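Local coordinates for esterase D (Cellvibrio japonicus, PDB 2W87), which binds glucuronic acid and calcium through this family 35 carbohydrate-binding module, part of a secreted enzyme that probably cleaves feruloyl esters during plant cell wall degradation, at residues Ile73-Ser84 with Ala97-Asn108. Sequence-based numbering, arbitrary orientation.
Sequences INGGSNGNYTVS and ATIDVDLVQGNN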
loop_
_atom_site.group_PDB
_atom_site.type_symbol
_atom_site.label_atom_id
_atom_site.label_comp_id
_atom_site.label_asym_id
_atom_site.label_seq_id
_atom_site.Cartn_x
_atom_site.Cartn_y
_atom_site.Cartn_z
ATOM N N ILE A 73 -3.967 -10.176 2.933
ATOM C CA ILE A 73 -2.869 -10.548 3.803
ATOM C C ILE A 73 -2.545 -12.011 3.537
ATOM O O ILE A 73 -3.432 -12.876 3.569
ATOM C CB ILE A 73 -3.224 -10.315 5.254
ATOM C CG1 ILE A 73 -3.564 -8.841 5.473
ATOM C CG2 ILE A 73 -2.100 -10.729 6.157
ATOM C CD1 ILE A 73 -3.893 -8.509 6.913
ATOM N N ASN A 74 -1.288 -12.289 3.250
ATOM C CA ASN A 74 -0.838 -13.640 2.952
ATOM C C ASN A 74 -1.644 -14.332 1.843
ATOM O O ASN A 74 -2.053 -15.478 1.961
ATOM C CB ASN A 74 -0.787 -14.441 4.241
ATOM C CG ASN A 74 0.319 -13.968 5.157
ATOM O OD1 ASN A 74 1.318 -13.365 4.709
ATOM N ND2 ASN A 74 0.168 -14.248 6.439
ATOM N N GLY A 75 -1.802 -13.621 0.742
ATOM C CA GLY A 75 -2.390 -14.182 -0.477
ATOM C C GLY A 75 -3.843 -14.513 -0.233
ATOM O O GLY A 75 -4.393 -15.423 -0.858
ATOM N N GLY A 76 -4.460 -13.819 0.718
ATOM C CA GLY A 76 -5.886 -13.998 0.952
ATOM C C GLY A 76 -6.187 -15.019 2.031
ATOM O O GLY A 76 -7.309 -15.082 2.522
ATOM N N SER A 77 -5.188 -15.797 2.428
ATOM C CA SER A 77 -5.352 -16.765 3.490
ATOM C C SER A 77 -5.634 -16.122 4.838
ATOM O O SER A 77 -6.305 -16.721 5.669
ATOM C CB SER A 77 -4.124 -17.648 3.619
ATOM O OG SER A 77 -4.049 -18.510 2.504
ATOM N N ASN A 78 -5.124 -14.919 5.058
ATOM C CA ASN A 78 -5.291 -14.242 6.332
ATOM C C ASN A 78 -6.069 -12.917 6.250
ATOM O O ASN A 78 -6.008 -12.110 7.170
ATOM C CB ASN A 78 -3.920 -14.030 6.982
ATOM C CG ASN A 78 -3.254 -15.341 7.391
ATOM O OD1 ASN A 78 -2.118 -15.641 6.997
ATOM N ND2 ASN A 78 -3.972 -16.141 8.175
ATOM N N GLY A 79 -6.818 -12.685 5.175
ATOM C CA GLY A 79 -7.697 -11.502 5.152
ATOM C C GLY A 79 -7.804 -10.838 3.799
ATOM O O GLY A 79 -6.806 -10.731 3.079
ATOM N N ASN A 80 -9.023 -10.404 3.463
ATOM C CA ASN A 80 -9.337 -9.737 2.213
ATOM C C ASN A 80 -10.137 -8.456 2.464
ATOM O O ASN A 80 -11.197 -8.505 3.017
ATOM C CB ASN A 80 -10.114 -10.660 1.293
ATOM C CG ASN A 80 -9.350 -11.937 0.966
ATOM O OD1 ASN A 80 -8.719 -12.034 -0.073
ATOM N ND2 ASN A 80 -9.401 -12.920 1.869
ATOM N N TYR A 81 -9.574 -7.309 2.093
ATOM C CA TYR A 81 -10.125 -6.018 2.453
ATOM C C TYR A 81 -10.258 -5.165 1.222
ATOM O O TYR A 81 -9.621 -5.436 0.189
ATOM C CB TYR A 81 -9.186 -5.301 3.420
ATOM C CG TYR A 81 -8.990 -5.993 4.752
ATOM C CD1 TYR A 81 -9.765 -5.642 5.841
ATOM C CD2 TYR A 81 -8.006 -6.958 4.924
ATOM C CE1 TYR A 81 -9.589 -6.254 7.062
ATOM C CE2 TYR A 81 -7.845 -7.587 6.126
ATOM C CZ TYR A 81 -8.630 -7.214 7.194
ATOM O OH TYR A 81 -8.463 -7.837 8.410
ATOM N N THR A 82 -11.053 -4.107 1.335
ATOM C CA THR A 82 -11.252 -3.183 0.231
ATOM C C THR A 82 -10.709 -1.825 0.651
ATOM O O THR A 82 -10.938 -1.423 1.782
ATOM C CB THR A 82 -12.744 -3.086 -0.132
ATOM O OG1 THR A 82 -13.493 -2.648 1.013
ATOM C CG2 THR A 82 -13.264 -4.452 -0.593
ATOM N N VAL A 83 -9.979 -1.130 -0.238
ATOM C CA VAL A 83 -9.428 0.188 0.062
ATOM C C VAL A 83 -9.952 1.157 -0.983
ATOM O O VAL A 83 -9.755 0.950 -2.165
ATOM C CB VAL A 83 -7.878 0.192 0.038
ATOM C CG1 VAL A 83 -7.328 1.551 0.386
ATOM C CG2 VAL A 83 -7.320 -0.847 1.012
ATOM N N SER A 84 -10.653 2.185 -0.531
ATOM C CA SER A 84 -11.224 3.186 -1.434
ATOM C C SER A 84 -10.179 4.235 -1.727
ATOM O O SER A 84 -9.614 4.812 -0.791
ATOM C CB SER A 84 -12.419 3.861 -0.778
ATOM O OG SER A 84 -13.420 2.913 -0.469
ATOM N N ALA A 97 -5.602 7.018 2.722
ATOM C CA ALA A 97 -6.728 6.137 2.963
ATOM C C ALA A 97 -6.335 5.303 4.170
ATOM O O ALA A 97 -5.184 4.927 4.320
ATOM C CB ALA A 97 -7.016 5.251 1.758
ATOM N N THR A 98 -7.291 5.009 5.039
ATOM C CA THR A 98 -6.967 4.219 6.221
ATOM C C THR A 98 -7.917 3.056 6.337
ATOM O O THR A 98 -9.118 3.205 6.105
ATOM C CB THR A 98 -6.995 5.056 7.519
ATOM O OG1 THR A 98 -6.537 4.249 8.617
ATOM C CG2 THR A 98 -8.410 5.562 7.796
ATOM N N ILE A 99 -7.360 1.904 6.702
ATOM C CA ILE A 99 -8.135 0.704 6.933
ATOM C C ILE A 99 -7.576 -0.019 8.166
ATOM O O ILE A 99 -6.354 -0.048 8.376
ATOM C CB ILE A 99 -8.120 -0.204 5.692
ATOM C CG1 ILE A 99 -9.029 -1.414 5.890
ATOM C CG2 ILE A 99 -6.713 -0.635 5.337
ATOM C CD1 ILE A 99 -9.615 -1.907 4.630
ATOM N N ASP A 100 -8.470 -0.530 9.003
ATOM C CA ASP A 100 -8.049 -1.390 10.091
ATOM C C ASP A 100 -8.021 -2.838 9.603
ATOM O O ASP A 100 -8.908 -3.291 8.893
ATOM C CB ASP A 100 -8.960 -1.244 11.301
ATOM C CG ASP A 100 -8.661 0.015 12.124
ATOM O OD1 ASP A 100 -7.763 0.800 11.777
ATOM O OD2 ASP A 100 -9.325 0.206 13.154
ATOM N N VAL A 101 -6.980 -3.567 9.985
ATOM C CA VAL A 101 -6.817 -4.928 9.517
ATOM C C VAL A 101 -6.304 -5.751 10.672
ATOM O O VAL A 101 -5.683 -5.216 11.579
ATOM C CB VAL A 101 -5.790 -5.067 8.379
ATOM C CG1 VAL A 101 -6.151 -4.173 7.207
ATOM C CG2 VAL A 101 -4.368 -4.770 8.872
ATOM N N ASP A 102 -6.561 -7.052 10.613
ATOM C CA ASP A 102 -6.075 -7.958 11.639
ATOM C C ASP A 102 -4.859 -8.659 11.087
ATOM O O ASP A 102 -4.961 -9.458 10.151
ATOM C CB ASP A 102 -7.160 -8.949 12.032
ATOM C CG ASP A 102 -8.064 -8.397 13.123
ATOM O OD1 ASP A 102 -7.587 -8.270 14.277
ATOM O OD2 ASP A 102 -9.237 -8.075 12.835
ATOM N N LEU A 103 -3.709 -8.340 11.655
ATOM C CA LEU A 103 -2.473 -9.017 11.307
ATOM C C LEU A 103 -2.336 -10.290 12.129
ATOM O O LEU A 103 -2.803 -10.365 13.274
ATOM C CB LEU A 103 -1.258 -8.118 11.530
ATOM C CG LEU A 103 -1.119 -6.816 10.728
ATOM C CD1 LEU A 103 0.287 -6.236 10.899
ATOM C CD2 LEU A 103 -1.409 -6.993 9.270
ATOM N N VAL A 104 -1.715 -11.299 11.531
ATOM C CA VAL A 104 -1.404 -12.539 12.237
ATOM C C VAL A 104 -0.044 -12.410 12.923
ATOM O O VAL A 104 0.824 -11.636 12.496
ATOM C CB VAL A 104 -1.391 -13.771 11.298
ATOM C CG1 VAL A 104 -2.736 -13.917 10.582
ATOM C CG2 VAL A 104 -0.265 -13.684 10.293
ATOM N N GLN A 105 0.159 -13.180 13.987
ATOM C CA GLN A 105 1.464 -13.238 14.619
ATOM C C GLN A 105 2.457 -13.734 13.561
ATOM O O GLN A 105 2.158 -14.680 12.816
ATOM C CB GLN A 105 1.425 -14.220 15.791
ATOM C CG GLN A 105 2.641 -14.190 16.632
ATOM C CD GLN A 105 2.621 -15.280 17.695
ATOM O OE1 GLN A 105 2.181 -16.412 17.448
ATOM N NE2 GLN A 105 3.122 -14.954 18.863
ATOM N N GLY A 106 3.615 -13.092 13.466
ATOM C CA GLY A 106 4.599 -13.478 12.454
ATOM C C GLY A 106 4.500 -12.673 11.177
ATOM O O GLY A 106 4.210 -11.496 11.219
ATOM N N ASN A 107 4.729 -13.317 10.042
ATOM C CA ASN A 107 4.869 -12.596 8.777
ATOM C C ASN A 107 3.529 -12.329 8.153
ATOM O O ASN A 107 2.681 -13.221 8.107
ATOM C CB ASN A 107 5.701 -13.399 7.788
ATOM C CG ASN A 107 6.420 -12.524 6.799
ATOM O OD1 ASN A 107 7.100 -11.572 7.195
ATOM N ND2 ASN A 107 6.285 -12.836 5.495
ATOM N N ASN A 108 3.362 -11.099 7.673
ATOM C CA ASN A 108 2.157 -10.667 6.980
ATOM C C ASN A 108 2.585 -9.992 5.690
ATOM O O ASN A 108 3.128 -8.873 5.733
ATOM C CB ASN A 108 1.422 -9.635 7.831
ATOM C CG ASN A 108 0.869 -10.214 9.105
ATOM O OD1 ASN A 108 -0.320 -10.554 9.172
ATOM N ND2 ASN A 108 1.714 -10.283 10.152
HETATM O O HOH W 1 3.936 -14.698 5.052
HETATM O O HOH W 2 -6.833 -10.180 8.475
HETATM O O HOH W 3 -10.540 -7.454 10.197
#
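Val101 lies over one face of the Tyr81 ring, its CG1 3.8 Å from the ring centroid and almost on the ring normal, a CH-pi contact at the apolar centre where two beta-sheets of this beta-sandwich carbohydrate-binding module meet along one side. Strand 80-83, paired with strand 69-73, and strand 97-103, at the edge of the facing sheet, run nearly antiparallel (163°) with their axes 8.1 Å apart, so side chains, not backbone-to-backbone hydrogen bonds, join them. Ile99 swings CG1 away from its own N (chi1 -175°) and lays CD1 3.6 Å from Tyr81 CB. Beyond it, Val83 CG1 rests on the methyl of Ala97. Toward the other end, Ile73 CD1 packs 3.7 Å from Leu103 CD2, the two side chains crossing at about a right angle.

The phenol oxygen marks the start of the polar edge: the backbone N-H of Asp102 donates to Tyr81 OH in a nearly straight bond of 3.0 Å, and two waters bind the same oxygen in the plane of the ring. One accepts from the hydroxyl and donates to the carbonyls of Asn78 and Asp102, bridging the loop before strand 80-83 to strand 97-103; the other donates to the hydroxyl and to Asp102 OD2. Farther out, a type I' turn from Asn74 to Ser77 sits beside the turn at Val104 and Gln105, which Asn108 braces through its amide: OD1 accepts from Val104 N and ND2 donates to Val104 O. Asn74 OD1 accepts from the backbone N of Ile109, while its ND2 uses both hydrogens in the amide plane, giving one to Asn78 OD1 at 2.7 Å and the other to Asn107 O at 3.2 Å.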